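Side-chain contacts in cytokinesis protein 2 (Saccharomyces cerevisiae, PDB 4WPE), which mediates the cytoskeletal rearrangements of cytokinesis, colocalising with septins and then with the medial actin ring, and is represented here by its F-BAR domain: residues E49-Y54 with Q94-Q99; R133-N138 with K202-F207; Q147-D152 with Q188-Q193. One frame throughout, in Å; residues are numbered along the deposited sequence.

Interaction 1: residues E49-Y54 with Q94-Q99; sequences ELEKDY and QSHSKQ
E51 and H96 bind each other in the F-BAR helical bundle, where the axes of E49-Y54 and Q94-Q99, antiparallel pieces of helices 37-71 and 76-162, come within 7.9 Å; E51 CA and H96 CA, 5.8 Å apart, are the nearest such pair between the segments. The E51 chain is bent at chi2 (-65°), and OE1 is the oxygen that meets the imidazole. H96 ND1 donates to E51 OE1 at 2.6 Å, with 153° at the hydrogen; the oxygen, met nearly along its C-O axis, sits at the ring edge but tilted 17° out of its plane. The other oxygen, OE2, has a salt bridge to R47 and a hydrogen bond to Y54 OH of the second subunit, which brings this buried group into the dimer interface. R47 also bonds Q99 OE1, so one arginine serves both E51 and Q99 and would probably ease the approach of their acceptor oxygens. One helical turn beyond E51, Y54 meets H96 obliquely, its CD2-CE2 side over one imidazole face and the ring centroids 4.6 Å apart. With E248 bonded to NE2, both imidazole nitrogens have carboxylate partners, which would favour the charged form of the histidine. A leucine in place of H96 would probably leave E51 OE1 and E248 without the ND1 and NE2 donors that join them. Y54 CE2 sits over the H96 ring centre, 3.6 Å above its plane.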
ATOM      1  N   GLU A  49      -3.186 -10.735   0.034  1.00 60.90           N
ATOM      2  CA  GLU A  49      -3.168 -10.642   1.488  1.00 68.06           C
ATOM      3  C   GLU A  49      -2.540  -9.328   1.936  1.00 77.22           C
ATOM      4  O   GLU A  49      -2.880  -8.794   2.992  1.00 87.25           O
ATOM      5  CB  GLU A  49      -2.413 -11.831   2.091  1.00 66.66           C
ATOM      6  N   LEU A  50      -1.632  -8.806   1.116  1.00 69.37           N
ATOM      7  CA  LEU A  50      -0.943  -7.555   1.415  1.00 60.79           C
ATOM      8  C   LEU A  50      -1.873  -6.351   1.305  1.00 71.01           C
ATOM      9  O   LEU A  50      -1.857  -5.458   2.157  1.00 66.80           O
ATOM     10  CB  LEU A  50       0.255  -7.375   0.481  1.00 52.89           C
ATOM     11  CG  LEU A  50       1.023  -6.054   0.578  1.00 59.45           C
ATOM     12  CD1 LEU A  50       1.619  -5.883   1.964  1.00 55.81           C
ATOM     13  CD2 LEU A  50       2.110  -5.981  -0.489  1.00 60.20           C
ATOM     14  N   GLU A  51      -2.678  -6.327   0.247  1.00 72.39           N
ATOM     15  CA  GLU A  51      -3.578  -5.209  -0.008  1.00 72.44           C
ATOM     16  C   GLU A  51      -4.699  -5.146   1.025  1.00 73.16           C
ATOM     17  O   GLU A  51      -5.169  -4.065   1.377  1.00 77.20           O
ATOM     18  CB  GLU A  51      -4.168  -5.308  -1.416  1.00 71.12           C
ATOM     19  CG  GLU A  51      -3.150  -5.158  -2.539  1.00 71.25           C
ATOM     20  CD  GLU A  51      -2.509  -3.781  -2.580  1.00 79.98           C
ATOM     21  OE1 GLU A  51      -3.123  -2.819  -2.072  1.00 88.92           O
ATOM     22  OE2 GLU A  51      -1.391  -3.659  -3.124  1.00 81.39           O
ATOM     23  N   LYS A  52      -5.126  -6.309   1.504  1.00 73.83           N
ATOM     24  CA  LYS A  52      -6.165  -6.375   2.523  1.00 69.58           C
ATOM     25  C   LYS A  52      -5.677  -5.731   3.814  1.00 72.79           C
ATOM     26  O   LYS A  52      -6.393  -4.951   4.439  1.00 80.28           O
ATOM     27  CB  LYS A  52      -6.584  -7.825   2.771  1.00 70.88           C
ATOM     28  CG  LYS A  52      -7.684  -7.988   3.805  1.00 72.12           C
ATOM     29  CD  LYS A  52      -7.769  -9.425   4.294  1.00 78.57           C
ATOM     30  CE  LYS A  52      -8.893  -9.597   5.304  1.00 86.73           C
ATOM     31  NZ  LYS A  52      -9.028 -11.010   5.747  1.00 87.91           N
ATOM     32  N   ASP A  53      -4.448  -6.051   4.205  1.00 70.03           N
ATOM     33  CA  ASP A  53      -3.873  -5.490   5.421  1.00 69.33           C
ATOM     34  C   ASP A  53      -3.608  -3.995   5.263  1.00 67.84           C
ATOM     35  O   ASP A  53      -3.742  -3.231   6.218  1.00 69.26           O
ATOM     36  CB  ASP A  53      -2.584  -6.221   5.791  1.00 70.89           C
ATOM     37  CG  ASP A  53      -2.787  -7.714   5.935  1.00 79.39           C
ATOM     38  OD1 ASP A  53      -3.956  -8.149   6.015  1.00 77.78           O
ATOM     39  OD2 ASP A  53      -1.781  -8.454   5.965  1.00 87.06           O
ATOM     40  N   TYR A  54      -3.233  -3.584   4.056  1.00 61.92           N
ATOM     41  CA  TYR A  54      -2.999  -2.172   3.780  1.00 53.74           C
ATOM     42  C   TYR A  54      -4.299  -1.384   3.904  1.00 58.72           C
ATOM     43  O   TYR A  54      -4.334  -0.332   4.538  1.00 59.15           O
ATOM     44  CB  TYR A  54      -2.394  -1.981   2.389  1.00 48.11           C
ATOM     45  CG  TYR A  54      -2.040  -0.547   2.062  1.00 49.71           C
ATOM     46  CD1 TYR A  54      -0.843   0.012   2.489  1.00 57.96           C
ATOM     47  CD2 TYR A  54      -2.906   0.249   1.323  1.00 58.03           C
ATOM     48  CE1 TYR A  54      -0.519   1.326   2.189  1.00 56.80           C
ATOM     49  CE2 TYR A  54      -2.592   1.561   1.022  1.00 61.66           C
ATOM     50  CZ  TYR A  54      -1.399   2.096   1.456  1.00 56.04           C
ATOM     51  OH  TYR A  54      -1.091   3.402   1.152  1.00 52.75           O
ATOM     52  N   GLN A  94     -10.773   1.894   0.535  1.00 57.51           N
ATOM     53  CA  GLN A  94     -11.806   1.115  -0.139  1.00 58.09           C
ATOM     54  C   GLN A  94     -11.308   0.585  -1.484  1.00 62.65           C
ATOM     55  O   GLN A  94     -11.679  -0.512  -1.906  1.00 60.68           O
ATOM     56  CB  GLN A  94     -13.068   1.957  -0.341  1.00 52.63           C
ATOM     57  N   SER A  95     -10.460   1.363  -2.147  1.00 59.61           N
ATOM     58  CA  SER A  95      -9.963   0.998  -3.468  1.00 56.76           C
ATOM     59  C   SER A  95      -8.965  -0.151  -3.387  1.00 61.19           C
ATOM     60  O   SER A  95      -8.971  -1.055  -4.225  1.00 54.22           O
ATOM     61  CB  SER A  95      -9.321   2.205  -4.148  1.00 64.05           C
ATOM     62  OG  SER A  95      -8.833   1.858  -5.430  1.00 72.91           O
ATOM     63  N   HIS A  96      -8.101  -0.109  -2.378  1.00 64.74           N
ATOM     64  CA  HIS A  96      -7.151  -1.192  -2.155  1.00 60.44           C
ATOM     65  C   HIS A  96      -7.874  -2.435  -1.654  1.00 65.23           C
ATOM     66  O   HIS A  96      -7.488  -3.558  -1.975  1.00 68.88           O
ATOM     67  CB  HIS A  96      -6.068  -0.774  -1.159  1.00 55.10           C
ATOM     68  CG  HIS A  96      -5.032   0.141  -1.738  1.00 62.00           C
ATOM     69  ND1 HIS A  96      -3.732  -0.250  -1.948  1.00 61.49           N
ATOM     70  CD2 HIS A  96      -5.112   1.431  -2.144  1.00 67.11           C
ATOM     71  CE1 HIS A  96      -3.047   0.761  -2.461  1.00 64.27           C
ATOM     72  NE2 HIS A  96      -3.861   1.788  -2.590  1.00 65.44           N
ATOM     73  N   SER A  97      -8.925  -2.226  -0.867  1.00 67.04           N
ATOM     74  CA  SER A  97      -9.710  -3.336  -0.343  1.00 63.44           C
ATOM     75  C   SER A  97     -10.425  -4.064  -1.468  1.00 65.50           C
ATOM     76  O   SER A  97     -10.453  -5.293  -1.505  1.00 69.41           O
ATOM     77  CB  SER A  97     -10.722  -2.848   0.691  1.00 57.98           C
ATOM     78  OG  SER A  97     -11.466  -3.936   1.207  1.00 63.97           O
ATOM     79  N   LYS A  98     -11.000  -3.297  -2.389  1.00 62.22           N
ATOM     80  CA  LYS A  98     -11.674  -3.872  -3.546  1.00 63.90           C
ATOM     81  C   LYS A  98     -10.666  -4.578  -4.447  1.00 61.24           C
ATOM     82  O   LYS A  98     -10.947  -5.644  -4.995  1.00 59.55           O
ATOM     83  CB  LYS A  98     -12.427  -2.789  -4.322  1.00 68.99           C
ATOM     84  CG  LYS A  98     -12.935  -3.237  -5.678  1.00 76.61           C
ATOM     85  CD  LYS A  98     -13.430  -2.060  -6.506  1.00 86.16           C
ATOM     86  CE  LYS A  98     -13.803  -2.507  -7.914  1.00 99.46           C
ATOM     87  NZ  LYS A  98     -14.392  -1.394  -8.712  1.00105.46           N
ATOM     88  N   GLN A  99      -9.485  -3.983  -4.584  1.00 68.61           N
ATOM     89  CA  GLN A  99      -8.405  -4.577  -5.364  1.00 63.64           C
ATOM     90  C   GLN A  99      -7.965  -5.903  -4.754  1.00 62.22           C
ATOM     91  O   GLN A  99      -7.682  -6.865  -5.469  1.00 61.67           O
ATOM     92  CB  GLN A  99      -7.217  -3.618  -5.449  1.00 63.97           C
ATOM     93  CG  GLN A  99      -6.206  -3.963  -6.533  1.00 72.45           C
ATOM     94  CD  GLN A  99      -4.856  -3.311  -6.293  1.00 79.56           C
ATOM     95  OE1 GLN A  99      -4.044  -3.805  -5.509  1.00 82.20           O
ATOM     96  NE2 GLN A  99      -4.616  -2.185  -6.954  1.00 79.55           N
TER

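Interaction 2: residues R133-N138 with K202-F207; sequences RMDKFN and KASQKF
D135 and S204 form the direct polar link between R133-N138 and K202-F207, antiparallel pieces (160°) of the long F-BAR helices 76-162 and 170-259; the axes of the two segments pass 9.3 Å apart. In this hydrogen bond S204 OG donates to D135 OD2 over 2.5 Å, a very short distance whose exact value is doubtful at this resolution. With chi1 at -172°, OG points away from the backbone N of S204, which sets it facing D135. D135 OD2 also has a salt bridge to K139, one turn further along its own helix, so two partners hold the same carboxylate oxygen.

The aliphatic contacts belong to K136, and K136 CA lies 6.0 Å from S204 CA. K136 CG passes the serine hydroxyl, 3.9 Å from S204 OG, and K136 CD reaches Q205, 4.1 Å from its CA and 4.3 Å from its CG. The lysine thus packs with its methylenes alongside the opposite helix, and a bend at chi3 (-53°) redirects the chain beyond CD.

Water-mediated contact comes from the amine: water 1 accepts a weak bond from K136 NZ at 3.3 Å and donates to the backbone oxygen Q205 O. The K136 amine thus has a cation-pi partner in W208 and a weak bond to the water, while the acidic partner of S204 is balanced by a different lysine: the contact combines one direct polar bond with solvent-assisted packing.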
ATOM      1  N   ARG A 133       4.093 -46.027 -26.377  1.00 69.57           N
ATOM      2  CA  ARG A 133       5.466 -46.276 -26.814  1.00 70.34           C
ATOM      3  C   ARG A 133       6.078 -47.512 -26.132  1.00 70.52           C
ATOM      4  O   ARG A 133       7.096 -48.044 -26.613  1.00 75.28           O
ATOM      5  CB  ARG A 133       6.371 -45.064 -26.577  1.00 74.13           C
ATOM      6  CG  ARG A 133       5.885 -44.048 -25.559  1.00 78.87           C
ATOM      7  CD  ARG A 133       6.951 -42.976 -25.267  1.00 80.29           C
ATOM      8  NE  ARG A 133       8.241 -43.539 -24.866  1.00 81.96           N
ATOM      9  CZ  ARG A 133       9.349 -42.827 -24.679  1.00 85.54           C
ATOM     10  NH1 ARG A 133       9.336 -41.516 -24.873  1.00 85.27           N
ATOM     11  NH2 ARG A 133      10.473 -43.426 -24.306  1.00 91.63           N
HETATM   12  N   MSE A 134       5.470 -47.983 -25.042  1.00 66.89           N
HETATM   13  CA  MSE A 134       5.868 -49.260 -24.476  1.00 70.32           C
HETATM   14  C   MSE A 134       5.414 -50.392 -25.393  1.00 73.69           C
HETATM   15  O   MSE A 134       6.072 -51.433 -25.482  1.00 62.07           O
HETATM   16  CB  MSE A 134       5.290 -49.421 -23.081  1.00 70.53           C
HETATM   17  CG  MSE A 134       6.072 -48.703 -21.990  1.00 78.82           C
HETATM   18 SE   MSE A 134       7.976 -49.126 -22.026  1.00127.94          SE
HETATM   19  CE  MSE A 134       8.636 -47.475 -22.823  1.00 54.24           C
ATOM     20  N   ASP A 135       4.292 -50.177 -26.079  1.00 75.66           N
ATOM     21  CA  ASP A 135       3.770 -51.176 -27.003  1.00 68.58           C
ATOM     22  C   ASP A 135       4.739 -51.396 -28.163  1.00 65.88           C
ATOM     23  O   ASP A 135       4.841 -52.502 -28.684  1.00 71.05           O
ATOM     24  CB  ASP A 135       2.394 -50.763 -27.524  1.00 63.54           C
ATOM     25  CG  ASP A 135       1.704 -51.870 -28.301  1.00 71.77           C
ATOM     26  OD1 ASP A 135       1.066 -52.734 -27.662  1.00 73.40           O
ATOM     27  OD2 ASP A 135       1.801 -51.880 -29.548  1.00 73.16           O
ATOM     28  N   LYS A 136       5.451 -50.345 -28.562  1.00 61.55           N
ATOM     29  CA  LYS A 136       6.477 -50.476 -29.592  1.00 59.94           C
ATOM     30  C   LYS A 136       7.696 -51.196 -29.035  1.00 60.22           C
ATOM     31  O   LYS A 136       8.335 -51.987 -29.728  1.00 70.39           O
ATOM     32  CB  LYS A 136       6.899 -49.112 -30.138  1.00 67.59           C
ATOM     33  CG  LYS A 136       5.812 -48.345 -30.864  1.00 68.97           C
ATOM     34  CD  LYS A 136       6.414 -47.338 -31.838  1.00 68.16           C
ATOM     35  CE  LYS A 136       7.422 -46.428 -31.156  1.00 67.92           C
ATOM     36  NZ  LYS A 136       8.112 -45.538 -32.134  1.00 70.24           N
ATOM     37  N   PHE A 137       8.014 -50.910 -27.777  1.00 55.66           N
ATOM     38  CA  PHE A 137       9.173 -51.499 -27.119  1.00 54.36           C
ATOM     39  C   PHE A 137       9.004 -53.004 -26.931  1.00 57.12           C
ATOM     40  O   PHE A 137       9.841 -53.791 -27.377  1.00 59.34           O
ATOM     41  CB  PHE A 137       9.414 -50.825 -25.768  1.00 47.76           C
ATOM     42  CG  PHE A 137      10.709 -51.218 -25.117  1.00 58.25           C
ATOM     43  CD1 PHE A 137      11.902 -50.629 -25.507  1.00 60.34           C
ATOM     44  CD2 PHE A 137      10.733 -52.169 -24.109  1.00 66.95           C
ATOM     45  CE1 PHE A 137      13.098 -50.987 -24.908  1.00 64.09           C
ATOM     46  CE2 PHE A 137      11.926 -52.531 -23.505  1.00 69.69           C
ATOM     47  CZ  PHE A 137      13.108 -51.939 -23.905  1.00 67.85           C
ATOM     48  N   ASN A 138       7.916 -53.391 -26.269  1.00 54.88           N
ATOM     49  CA  ASN A 138       7.630 -54.796 -25.995  1.00 55.37           C
ATOM     50  C   ASN A 138       7.551 -55.629 -27.269  1.00 60.65           C
ATOM     51  O   ASN A 138       8.045 -56.756 -27.319  1.00 54.94           O
ATOM     52  CB  ASN A 138       6.323 -54.932 -25.209  1.00 50.26           C
ATOM     53  CG  ASN A 138       6.373 -54.221 -23.873  1.00 62.04           C
ATOM     54  OD1 ASN A 138       5.465 -53.463 -23.524  1.00 74.04           O
ATOM     55  ND2 ASN A 138       7.441 -54.455 -23.117  1.00 57.95           N
ATOM     56  N   LYS A 202       5.150 -53.469 -37.030  1.00 55.37           N
ATOM     57  CA  LYS A 202       5.005 -52.429 -38.047  1.00 56.32           C
ATOM     58  C   LYS A 202       3.638 -51.757 -37.954  1.00 56.31           C
ATOM     59  O   LYS A 202       3.504 -50.572 -38.256  1.00 61.27           O
ATOM     60  CB  LYS A 202       5.223 -53.009 -39.450  1.00 56.98           C
ATOM     61  CG  LYS A 202       6.292 -54.086 -39.489  1.00 74.44           C
ATOM     62  CD  LYS A 202       6.832 -54.359 -40.884  1.00 80.09           C
ATOM     63  CE  LYS A 202       8.126 -55.167 -40.806  1.00 81.11           C
ATOM     64  NZ  LYS A 202       8.369 -56.000 -42.016  1.00 85.49           N
ATOM     65  N   ALA A 203       2.627 -52.511 -37.533  1.00 48.50           N
ATOM     66  CA  ALA A 203       1.307 -51.942 -37.289  1.00 42.78           C
ATOM     67  C   ALA A 203       1.361 -50.992 -36.098  1.00 52.79           C
ATOM     68  O   ALA A 203       0.794 -49.900 -36.131  1.00 49.41           O
ATOM     69  CB  ALA A 203       0.287 -53.038 -37.046  1.00 35.70           C
ATOM     70  N   SER A 204       2.056 -51.419 -35.049  1.00 57.61           N
ATOM     71  CA  SER A 204       2.202 -50.619 -33.841  1.00 55.91           C
ATOM     72  C   SER A 204       3.023 -49.362 -34.107  1.00 64.48           C
ATOM     73  O   SER A 204       2.803 -48.323 -33.483  1.00 73.04           O
ATOM     74  CB  SER A 204       2.849 -51.446 -32.729  1.00 55.87           C
ATOM     75  OG  SER A 204       2.832 -50.747 -31.499  1.00 64.42           O
ATOM     76  N   GLN A 205       3.974 -49.465 -35.030  1.00 61.64           N
ATOM     77  CA  GLN A 205       4.752 -48.306 -35.452  1.00 57.20           C
ATOM     78  C   GLN A 205       3.850 -47.314 -36.175  1.00 55.80           C
ATOM     79  O   GLN A 205       3.981 -46.101 -36.010  1.00 62.01           O
ATOM     80  CB  GLN A 205       5.914 -48.725 -36.357  1.00 55.47           C
ATOM     81  CG  GLN A 205       7.113 -49.325 -35.628  1.00 64.14           C
ATOM     82  CD  GLN A 205       8.206 -49.797 -36.583  1.00 63.81           C
ATOM     83  OE1 GLN A 205       7.920 -50.334 -37.652  1.00 61.55           O
ATOM     84  NE2 GLN A 205       9.461 -49.596 -36.195  1.00 61.10           N
ATOM     85  N   LYS A 206       2.930 -47.843 -36.975  1.00 56.65           N
ATOM     86  CA  LYS A 206       2.028 -47.014 -37.765  1.00 58.21           C
ATOM     87  C   LYS A 206       0.976 -46.350 -36.884  1.00 55.58           C
ATOM     88  O   LYS A 206       0.557 -45.223 -37.145  1.00 57.82           O
ATOM     89  CB  LYS A 206       1.355 -47.849 -38.859  1.00 49.09           C
ATOM     90  N   PHE A 207       0.557 -47.058 -35.840  1.00 50.15           N
ATOM     91  CA  PHE A 207      -0.442 -46.542 -34.914  1.00 49.23           C
ATOM     92  C   PHE A 207       0.124 -45.409 -34.069  1.00 52.44           C
ATOM     93  O   PHE A 207      -0.580 -44.446 -33.755  1.00 50.53           O
ATOM     94  CB  PHE A 207      -0.966 -47.657 -34.010  1.00 50.57           C
ATOM     95  CG  PHE A 207      -2.088 -47.228 -33.103  1.00 61.34           C
ATOM     96  CD1 PHE A 207      -3.330 -46.897 -33.624  1.00 63.30           C
ATOM     97  CD2 PHE A 207      -1.904 -47.162 -31.731  1.00 61.19           C
ATOM     98  CE1 PHE A 207      -4.366 -46.502 -32.793  1.00 57.15           C
ATOM     99  CE2 PHE A 207      -2.936 -46.769 -30.896  1.00 54.26           C
ATOM    100  CZ  PHE A 207      -4.168 -46.440 -31.428  1.00 50.06           C
TER
HETATM  101  O   HOH W   1       7.059 -45.250 -35.222  1.00 60.40           O

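Interaction 3: residues Q147-D152 with Q188-Q193; sequences QKKLQD and QEYKVQ
Y190 lays one face of its ring against K149: CB of the lysine is 4.2 Å from the ring centroid and 17° off the ring normal, a CH-pi contact displaced toward the rim. Further out, K149 CD runs past the phenol and comes 3.7 Å from Y190 OH, after which a turn at chi4 (97°) takes the amine away from the partner helix. The ring also abuts the backbone of Q147-D152, with Y190 CD2 3.6 Å from K149 O.

L150 fills the other part of the interface. Its CD1 methyl packs 4.0 Å from Y190 CB and 4.1 Å from K191 CB, so one leucine branch spans two successive residues of Q188-Q193. Y190 extends the seam along helix 76-162, where it also touches L146 and A153, both outside the segment. The two segments run antiparallel (156°), within a predicted coiled coil, and form part of the paired arm of the F-BAR domain far from the chain centre.

No hydrogen bond joins the two segments. Cohesion therefore rests on dispersion between methylenes, a methyl and an aromatic face, with the lysine charges directed away from the interface.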
ATOM      1  N   GLN A 147      13.693 -64.057 -32.967  1.00 55.17           N
ATOM      2  CA  GLN A 147      14.727 -64.167 -33.992  1.00 55.14           C
ATOM      3  C   GLN A 147      15.891 -64.998 -33.465  1.00 60.83           C
ATOM      4  O   GLN A 147      16.510 -65.762 -34.208  1.00 65.03           O
ATOM      5  CB  GLN A 147      15.221 -62.793 -34.437  1.00 58.23           C
ATOM      6  CG  GLN A 147      15.826 -62.786 -35.831  1.00 75.72           C
ATOM      7  CD  GLN A 147      17.086 -61.950 -35.920  1.00 96.20           C
ATOM      8  OE1 GLN A 147      17.378 -61.149 -35.030  1.00104.52           O
ATOM      9  NE2 GLN A 147      17.847 -62.137 -36.994  1.00 99.82           N
ATOM     10  N   LYS A 148      16.186 -64.848 -32.177  1.00 57.84           N
ATOM     11  CA  LYS A 148      17.182 -65.694 -31.532  1.00 52.30           C
ATOM     12  C   LYS A 148      16.706 -67.142 -31.556  1.00 55.34           C
ATOM     13  O   LYS A 148      17.436 -68.031 -31.985  1.00 60.60           O
ATOM     14  CB  LYS A 148      17.445 -65.238 -30.095  1.00 42.81           C
ATOM     15  N   LYS A 149      15.471 -67.364 -31.110  1.00 57.56           N
ATOM     16  CA  LYS A 149      14.886 -68.702 -31.071  1.00 52.61           C
ATOM     17  C   LYS A 149      14.867 -69.360 -32.443  1.00 51.26           C
ATOM     18  O   LYS A 149      15.123 -70.557 -32.566  1.00 55.92           O
ATOM     19  CB  LYS A 149      13.462 -68.655 -30.511  1.00 55.31           C
ATOM     20  CG  LYS A 149      13.369 -68.456 -29.009  1.00 58.48           C
ATOM     21  CD  LYS A 149      12.058 -69.020 -28.480  1.00 63.54           C
ATOM     22  CE  LYS A 149      11.988 -68.947 -26.968  1.00 68.22           C
ATOM     23  NZ  LYS A 149      11.236 -67.743 -26.526  1.00 68.23           N
ATOM     24  N   LEU A 150      14.560 -68.575 -33.471  1.00 44.05           N
ATOM     25  CA  LEU A 150      14.533 -69.086 -34.838  1.00 47.53           C
ATOM     26  C   LEU A 150      15.921 -69.528 -35.302  1.00 52.57           C
ATOM     27  O   LEU A 150      16.077 -70.611 -35.863  1.00 58.88           O
ATOM     28  CB  LEU A 150      13.972 -68.031 -35.794  1.00 44.79           C
ATOM     29  CG  LEU A 150      14.037 -68.371 -37.285  1.00 43.30           C
ATOM     30  CD1 LEU A 150      13.260 -69.645 -37.598  1.00 43.21           C
ATOM     31  CD2 LEU A 150      13.520 -67.211 -38.119  1.00 33.97           C
ATOM     32  N   GLN A 151      16.923 -68.685 -35.066  1.00 57.72           N
ATOM     33  CA  GLN A 151      18.299 -69.006 -35.434  1.00 50.07           C
ATOM     34  C   GLN A 151      18.799 -70.229 -34.671  1.00 55.96           C
ATOM     35  O   GLN A 151      19.468 -71.094 -35.241  1.00 57.84           O
ATOM     36  CB  GLN A 151      19.216 -67.810 -35.174  1.00 20.00           C
ATOM     37  N   ASP A 152      18.473 -70.294 -33.383  1.00 53.19           N
ATOM     38  CA  ASP A 152      18.827 -71.445 -32.555  1.00 59.25           C
ATOM     39  C   ASP A 152      18.237 -72.728 -33.122  1.00 60.27           C
ATOM     40  O   ASP A 152      18.948 -73.715 -33.317  1.00 66.13           O
ATOM     41  CB  ASP A 152      18.343 -71.253 -31.116  1.00 72.80           C
ATOM     42  CG  ASP A 152      19.190 -70.266 -30.341  1.00 86.47           C
ATOM     43  OD1 ASP A 152      18.633 -69.266 -29.845  1.00 98.97           O
ATOM     44  OD2 ASP A 152      20.411 -70.492 -30.228  1.00 86.98           O
ATOM     45  N   GLN A 188       9.993 -74.120 -38.540  1.00 51.81           N
ATOM     46  CA  GLN A 188       8.883 -73.687 -39.381  1.00 52.37           C
ATOM     47  C   GLN A 188       7.909 -72.803 -38.617  1.00 49.21           C
ATOM     48  O   GLN A 188       7.477 -71.766 -39.120  1.00 52.85           O
ATOM     49  CB  GLN A 188       8.145 -74.897 -39.954  1.00 60.44           C
ATOM     50  CG  GLN A 188       8.936 -75.672 -40.992  1.00 67.17           C
ATOM     51  CD  GLN A 188       8.247 -76.957 -41.414  1.00 71.93           C
ATOM     52  OE1 GLN A 188       7.113 -77.230 -41.016  1.00 78.91           O
ATOM     53  NE2 GLN A 188       8.934 -77.761 -42.219  1.00 61.80           N
ATOM     54  N   GLU A 189       7.564 -73.215 -37.400  1.00 48.15           N
ATOM     55  CA  GLU A 189       6.615 -72.465 -36.587  1.00 55.93           C
ATOM     56  C   GLU A 189       7.203 -71.145 -36.114  1.00 55.44           C
ATOM     57  O   GLU A 189       6.528 -70.116 -36.142  1.00 54.75           O
ATOM     58  CB  GLU A 189       6.161 -73.292 -35.384  1.00 68.47           C
ATOM     59  CG  GLU A 189       5.597 -74.650 -35.748  1.00 86.95           C
ATOM     60  CD  GLU A 189       5.360 -75.524 -34.533  1.00 99.92           C
ATOM     61  OE1 GLU A 189       5.779 -75.133 -33.422  1.00105.92           O
ATOM     62  OE2 GLU A 189       4.757 -76.606 -34.692  1.00102.05           O
ATOM     63  N   TYR A 190       8.456 -71.177 -35.674  1.00 54.11           N
ATOM     64  CA  TYR A 190       9.134 -69.969 -35.217  1.00 49.35           C
ATOM     65  C   TYR A 190       9.200 -68.930 -36.326  1.00 56.60           C
ATOM     66  O   TYR A 190       9.028 -67.735 -36.079  1.00 56.30           O
ATOM     67  CB  TYR A 190      10.538 -70.297 -34.723  1.00 48.03           C
ATOM     68  CG  TYR A 190      10.580 -70.840 -33.317  1.00 51.72           C
ATOM     69  CD1 TYR A 190       9.546 -70.593 -32.427  1.00 63.06           C
ATOM     70  CD2 TYR A 190      11.660 -71.593 -32.875  1.00 47.03           C
ATOM     71  CE1 TYR A 190       9.584 -71.079 -31.134  1.00 66.22           C
ATOM     72  CE2 TYR A 190      11.706 -72.086 -31.584  1.00 55.10           C
ATOM     73  CZ  TYR A 190      10.666 -71.827 -30.718  1.00 63.50           C
ATOM     74  OH  TYR A 190      10.708 -72.316 -29.432  1.00 69.01           O
ATOM     75  N   LYS A 191       9.437 -69.394 -37.549  1.00 50.46           N
ATOM     76  CA  LYS A 191       9.498 -68.507 -38.704  1.00 50.86           C
ATOM     77  C   LYS A 191       8.160 -67.808 -38.909  1.00 54.60           C
ATOM     78  O   LYS A 191       8.108 -66.611 -39.180  1.00 60.19           O
ATOM     79  CB  LYS A 191       9.890 -69.288 -39.959  1.00 52.05           C
ATOM     80  CG  LYS A 191      10.463 -68.441 -41.088  1.00 50.26           C
ATOM     81  CD  LYS A 191       9.384 -67.891 -41.999  1.00 55.29           C
ATOM     82  CE  LYS A 191       9.993 -67.150 -43.175  1.00 60.24           C
ATOM     83  NZ  LYS A 191      11.012 -66.163 -42.726  1.00 65.10           N
ATOM     84  N   VAL A 192       7.075 -68.564 -38.777  1.00 55.83           N
ATOM     85  CA  VAL A 192       5.744 -68.000 -38.934  1.00 57.54           C
ATOM     86  C   VAL A 192       5.406 -67.084 -37.758  1.00 54.21           C
ATOM     87  O   VAL A 192       4.909 -65.976 -37.953  1.00 49.88           O
ATOM     88  CB  VAL A 192       4.677 -69.102 -39.064  1.00 52.57           C
ATOM     89  CG1 VAL A 192       3.282 -68.511 -38.951  1.00 54.22           C
ATOM     90  CG2 VAL A 192       4.843 -69.831 -40.382  1.00 45.58           C
ATOM     91  N   GLN A 193       5.699 -67.542 -36.544  1.00 51.72           N
ATOM     92  CA  GLN A 193       5.473 -66.739 -35.345  1.00 49.78           C
ATOM     93  C   GLN A 193       6.256 -65.427 -35.394  1.00 58.09           C
ATOM     94  O   GLN A 193       5.855 -64.438 -34.785  1.00 61.26           O
ATOM     95  CB  GLN A 193       5.857 -67.527 -34.092  1.00 42.38           C
ATOM     96  CG  GLN A 193       4.901 -68.651 -33.743  1.00 51.27           C
ATOM     97  CD  GLN A 193       5.354 -69.434 -32.527  1.00 61.31           C
ATOM     98  OE1 GLN A 193       6.169 -68.957 -31.738  1.00 60.18           O
ATOM     99  NE2 GLN A 193       4.834 -70.647 -32.373  1.00 66.37           N
TER

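How the interactions relate
Interaction 1 is core: all its touching residues are buried, and partners from the second subunit and from helix 170-259 close round it. Interactions 2 and 3 are partly buried and have no second-subunit contact. All three use helix 76-162; interaction 1 pairs it with helix 37-71, whereas 2 and 3 pair it with helix 170-259, interaction 3 nesting inside the loop closed by interaction 2. Their centres lie 21 Å apart, against 57 and 76 Å from the centre of interaction 1, across the chain's centre. Chemistry changes accordingly, from a buried charged network, through one hydrogen bond with a water bridge, to mainly apolar and CH-pi packing without hydrogen bonds.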